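Local coordinates for protein oxidoreductase, putative (Neosartorya fumigata, PDB 6SKX) that probably catalyses the NADPH-dependent reduction of imines formed from carbonyl compounds and amines, acting as a fungal reductive aminase, at residues D199-V202 / P203-A207; V236-Q239 / N240-A244. All coordinates share one frame; numbering follows the deposited sequence.

Contact 1: D199-V202 / P203-A207; sequences DLLV and PWLGA
Leu201 and Leu205 meet one turn apart on helix 194-221. CG of Leu201 lies 3.8 Å from CD1 of Leu205. CD1 of Leu201 reaches the branch point of Leu205 as well, so two carbons of one leucine meet two of the other. The torsions bring them together. Leu201 has CG swung to the side of its own carbonyl carbon (chi1 -177°), which brings CG and CD1 toward Leu205. Leu205 has CG beside its backbone N, and this turns the side chain back over the carbonyl of Leu201. The backbone joins the same two residues: Leu205 N gives a nearly straight hydrogen bond to Leu201 O at 2.9 Å. Gly206 N binds Val202 O at 3.0 Å, a more bent bond.

Pro203 interrupts this ladder. Its ring nitrogen has no hydrogen to give, and CG of Pro203 sits 3.4 Å from Asp199 O instead. This is the usual kink of a helix with an internal proline. The helix belongs to the C-terminal helical domain, and this part of it lies at the dimer interface. The next rung is stretched: Trp204 N reaches Leu200 O at 3.5 Å, a weak bond. Regular spacing has returned at Leu205. The ring is also tight against the residue before it, with CD of Pro203 3.4 Å from CB of Val202.

Farther out, the leucine pair is covered by helix 162-188 and by the second subunit. Leu201 packs on Phe181 and Leu205 on Leu177, both on helix 162-188 of the same chain. Leu170 and Gly173 of the second subunit touch the same two leucines. The indole of Trp204 leads away from segment 199-202, and its NE1 makes a weak hydrogen bond to Leu170 O of the second subunit.

Contact 2: V236-Q239 / N240-A244; sequences VGIQ and NIIDA
Ile242 packs back over the preceding turn of helix 231-248, against Ile238. CB of Ile242 lies 3.5 Å from Gln239 O. CG1 of Ile242 comes closer to the backbone, 3.2 Å from Ile238 O. It gets there because it stands beside its own backbone N (chi1 -65°). The chain then runs on extended, and CD1 of Ile242 ends 3.8 Å from CG2 of Ile238. CD1 of Ile242 also has NE2 of Gln239 at 4.1 Å, a loose contact. Along the backbone, Ile242 N binds Ile238 O. Asp243 N binds Gln239 O at 2.8 Å, with an N-H...O angle of 170°. Ile255 lies against both isoleucines, in the C-terminal helical domain. On another face, Asn240 gives its ND2 to a hydrogen bond with OD1 of Asn92 of the second subunit, a residue that binds NADP(+). This is consistent with a cofactor site close to the subunit boundary. At the exposed edge, OE1 of Gln239 stands 3.6 Å from OD1 of Asp243, with amide and carboxylate planes 51° apart. Both atoms are oxygens, so this approach probably adds no attraction, and the turn is held by its backbone bonds and the isoleucine pair.

From the N terminus, the chain first forms the Rossmann-type NADP-binding domain and then the long helix 162-188. Helix 194-221 follows and carries contact 1. Helix 231-248 comes next and carries contact 2. Each contact joins adjoining turns of one helix, so neither closes a long loop. They stand in series and neither nest nor cross. Their centres are 20 Å apart, and their nearest atoms, about 9 Å apart, do not touch. The first turn ties helix 194-221 to helix 162-188, the second helix 231-248 to helix 256-267. Both also touch the second subunit, so both helices pack against the partner chain.

Contact 1: D199-V202 / P203-A207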
loop_
_atom_site.group_PDB
_atom_site.type_symbol
_atom_site.label_atom_id
_atom_site.label_comp_id
_atom_site.label_asym_id
_atom_site.label_seq_id
_atom_site.Cartn_x
_atom_site.Cartn_y
_atom_site.Cartn_z
ATOM N N ASP A 199 -12.487 8.754 1.894
ATOM C CA ASP A 199 -12.590 9.424 3.224
ATOM C C ASP A 199 -12.165 8.435 4.321
ATOM O O ASP A 199 -11.595 8.896 5.315
ATOM C CB ASP A 199 -14.000 9.969 3.505
ATOM C CG ASP A 199 -14.389 11.233 2.746
ATOM O OD1 ASP A 199 -13.505 12.022 2.399
ATOM O OD2 ASP A 199 -15.584 11.429 2.535
ATOM N N LEU A 200 -12.440 7.138 4.137
ATOM C CA LEU A 200 -12.041 6.053 5.068
ATOM C C LEU A 200 -10.680 5.468 4.662
ATOM O O LEU A 200 -9.861 5.244 5.573
ATOM C CB LEU A 200 -13.124 4.964 5.053
ATOM C CG LEU A 200 -14.536 5.428 5.429
ATOM C CD1 LEU A 200 -15.540 4.295 5.297
ATOM C CD2 LEU A 200 -14.561 5.989 6.843
ATOM N N LEU A 201 -10.419 5.226 3.369
ATOM C CA LEU A 201 -9.225 4.430 2.954
ATOM C C LEU A 201 -7.932 5.228 3.201
ATOM O O LEU A 201 -6.925 4.644 3.649
ATOM C CB LEU A 201 -9.352 3.975 1.483
ATOM C CG LEU A 201 -8.229 3.081 0.945
ATOM C CD1 LEU A 201 -8.222 1.717 1.611
ATOM C CD2 LEU A 201 -8.358 2.895 -0.576
ATOM N N VAL A 202 -7.909 6.513 2.890
ATOM C CA VAL A 202 -6.629 7.269 2.887
ATOM C C VAL A 202 -6.074 7.340 4.315
ATOM O O VAL A 202 -4.942 6.911 4.524
ATOM C CB VAL A 202 -6.823 8.624 2.175
ATOM C CG1 VAL A 202 -5.740 9.660 2.492
ATOM C CG2 VAL A 202 -6.930 8.384 0.671
ATOM N N PRO A 203 -6.823 7.804 5.351
ATOM C CA PRO A 203 -6.322 7.807 6.740
ATOM C C PRO A 203 -5.893 6.409 7.242
ATOM O O PRO A 203 -4.883 6.310 7.912
ATOM C CB PRO A 203 -7.495 8.303 7.600
ATOM C CG PRO A 203 -8.416 9.025 6.608
ATOM C CD PRO A 203 -8.186 8.363 5.253
ATOM N N TRP A 204 -6.618 5.355 6.864
ATOM C CA TRP A 204 -6.301 3.951 7.258
ATOM C C TRP A 204 -4.954 3.526 6.649
ATOM O O TRP A 204 -4.090 3.004 7.409
ATOM C CB TRP A 204 -7.450 2.997 6.918
ATOM C CG TRP A 204 -7.164 1.559 7.239
ATOM C CD1 TRP A 204 -7.065 0.532 6.345
ATOM C CD2 TRP A 204 -6.973 0.971 8.544
ATOM N NE1 TRP A 204 -6.799 -0.638 6.996
ATOM C CE2 TRP A 204 -6.739 -0.403 8.343
ATOM C CE3 TRP A 204 -6.932 1.469 9.851
ATOM C CZ2 TRP A 204 -6.501 -1.287 9.392
ATOM C CZ3 TRP A 204 -6.675 0.597 10.895
ATOM C CH2 TRP A 204 -6.482 -0.770 10.662
ATOM N N LEU A 205 -4.716 3.788 5.361
ATOM C CA LEU A 205 -3.396 3.507 4.725
ATOM C C LEU A 205 -2.278 4.363 5.356
ATOM O O LEU A 205 -1.139 3.881 5.426
ATOM C CB LEU A 205 -3.482 3.754 3.218
ATOM C CG LEU A 205 -4.340 2.776 2.420
ATOM C CD1 LEU A 205 -4.399 3.183 0.955
ATOM C CD2 LEU A 205 -3.827 1.366 2.547
ATOM N N GLY A 206 -2.553 5.583 5.802
ATOM C CA GLY A 206 -1.548 6.391 6.534
ATOM C C GLY A 206 -1.175 5.742 7.869
ATOM O O GLY A 206 0.015 5.660 8.180
ATOM N N ALA A 207 -2.169 5.273 8.633
ATOM C CA ALA A 207 -2.001 4.569 9.918
ATOM C C ALA A 207 -1.231 3.266 9.689
ATOM O O ALA A 207 -0.370 2.976 10.478
ATOM C CB ALA A 207 -3.341 4.316 10.558
#

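Contact 2: V236-Q239 / N240-A244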
loop_
_atom_site.group_PDB
_atom_site.type_symbol
_atom_site.label_atom_id
_atom_site.label_comp_id
_atom_site.label_asym_id
_atom_site.label_seq_id
_atom_site.Cartn_x
_atom_site.Cartn_y
_atom_site.Cartn_z
ATOM N N VAL A 236 -7.435 -16.373 9.096
ATOM C CA VAL A 236 -8.925 -16.477 9.174
ATOM C C VAL A 236 -9.496 -15.136 8.698
ATOM O O VAL A 236 -10.548 -15.144 8.007
ATOM C CB VAL A 236 -9.474 -16.975 10.547
ATOM C CG1 VAL A 236 -8.393 -17.381 11.544
ATOM C CG2 VAL A 236 -10.468 -16.031 11.227
ATOM N N GLY A 237 -8.814 -14.032 9.028
ATOM C CA GLY A 237 -9.090 -12.687 8.490
ATOM C C GLY A 237 -9.026 -12.677 6.969
ATOM O O GLY A 237 -9.968 -12.142 6.340
ATOM N N ILE A 238 -7.983 -13.282 6.381
ATOM C CA ILE A 238 -7.826 -13.353 4.893
ATOM C C ILE A 238 -8.968 -14.188 4.290
ATOM O O ILE A 238 -9.462 -13.779 3.239
ATOM C CB ILE A 238 -6.438 -13.866 4.462
ATOM C CG1 ILE A 238 -5.403 -12.742 4.447
ATOM C CG2 ILE A 238 -6.493 -14.505 3.086
ATOM C CD1 ILE A 238 -5.181 -12.095 5.761
ATOM N N GLN A 239 -9.370 -15.300 4.921
ATOM C CA GLN A 239 -10.470 -16.182 4.418
ATOM C C GLN A 239 -11.784 -15.396 4.366
ATOM O O GLN A 239 -12.525 -15.529 3.389
ATOM C CB GLN A 239 -10.667 -17.436 5.288
ATOM C CG GLN A 239 -9.872 -18.650 4.815
ATOM C CD GLN A 239 -10.019 -18.914 3.335
ATOM O OE1 GLN A 239 -11.102 -18.812 2.760
ATOM N NE2 GLN A 239 -8.908 -19.224 2.701
ATOM N N ASN A 240 -12.054 -14.589 5.386
ATOM C CA ASN A 240 -13.260 -13.725 5.416
ATOM C C ASN A 240 -13.253 -12.816 4.174
ATOM O O ASN A 240 -14.333 -12.625 3.591
ATOM C CB ASN A 240 -13.344 -12.988 6.755
ATOM C CG ASN A 240 -13.738 -13.891 7.908
ATOM O OD1 ASN A 240 -14.246 -14.990 7.687
ATOM N ND2 ASN A 240 -13.506 -13.436 9.139
ATOM N N ILE A 241 -12.089 -12.262 3.795
ATOM C CA ILE A 241 -11.970 -11.255 2.696
ATOM C C ILE A 241 -12.278 -12.000 1.395
ATOM O O ILE A 241 -13.096 -11.519 0.592
ATOM C CB ILE A 241 -10.568 -10.603 2.667
ATOM C CG1 ILE A 241 -10.308 -9.680 3.857
ATOM C CG2 ILE A 241 -10.337 -9.878 1.358
ATOM C CD1 ILE A 241 -8.831 -9.433 4.104
ATOM N N ILE A 242 -11.674 -13.170 1.250
ATOM C CA ILE A 242 -11.896 -14.098 0.110
ATOM C C ILE A 242 -13.394 -14.446 0.019
ATOM O O ILE A 242 -13.992 -14.176 -1.042
ATOM C CB ILE A 242 -10.965 -15.309 0.297
ATOM C CG1 ILE A 242 -9.501 -14.872 0.193
ATOM C CG2 ILE A 242 -11.286 -16.415 -0.690
ATOM C CD1 ILE A 242 -8.502 -16.005 0.274
ATOM N N ASP A 243 -14.007 -14.947 1.106
ATOM C CA ASP A 243 -15.440 -15.372 1.140
ATOM C C ASP A 243 -16.332 -14.166 0.801
ATOM O O ASP A 243 -17.245 -14.296 -0.038
ATOM C CB ASP A 243 -15.818 -16.015 2.481
ATOM C CG ASP A 243 -15.076 -17.315 2.805
ATOM O OD1 ASP A 243 -14.508 -17.925 1.889
ATOM O OD2 ASP A 243 -15.044 -17.698 3.993
ATOM N N ALA A 244 -16.048 -13.003 1.386
ATOM C CA ALA A 244 -16.807 -11.763 1.130
ATOM C C ALA A 244 -16.612 -11.347 -0.330
ATOM O O ALA A 244 -17.593 -10.873 -0.936
ATOM C CB ALA A 244 -16.369 -10.683 2.093
#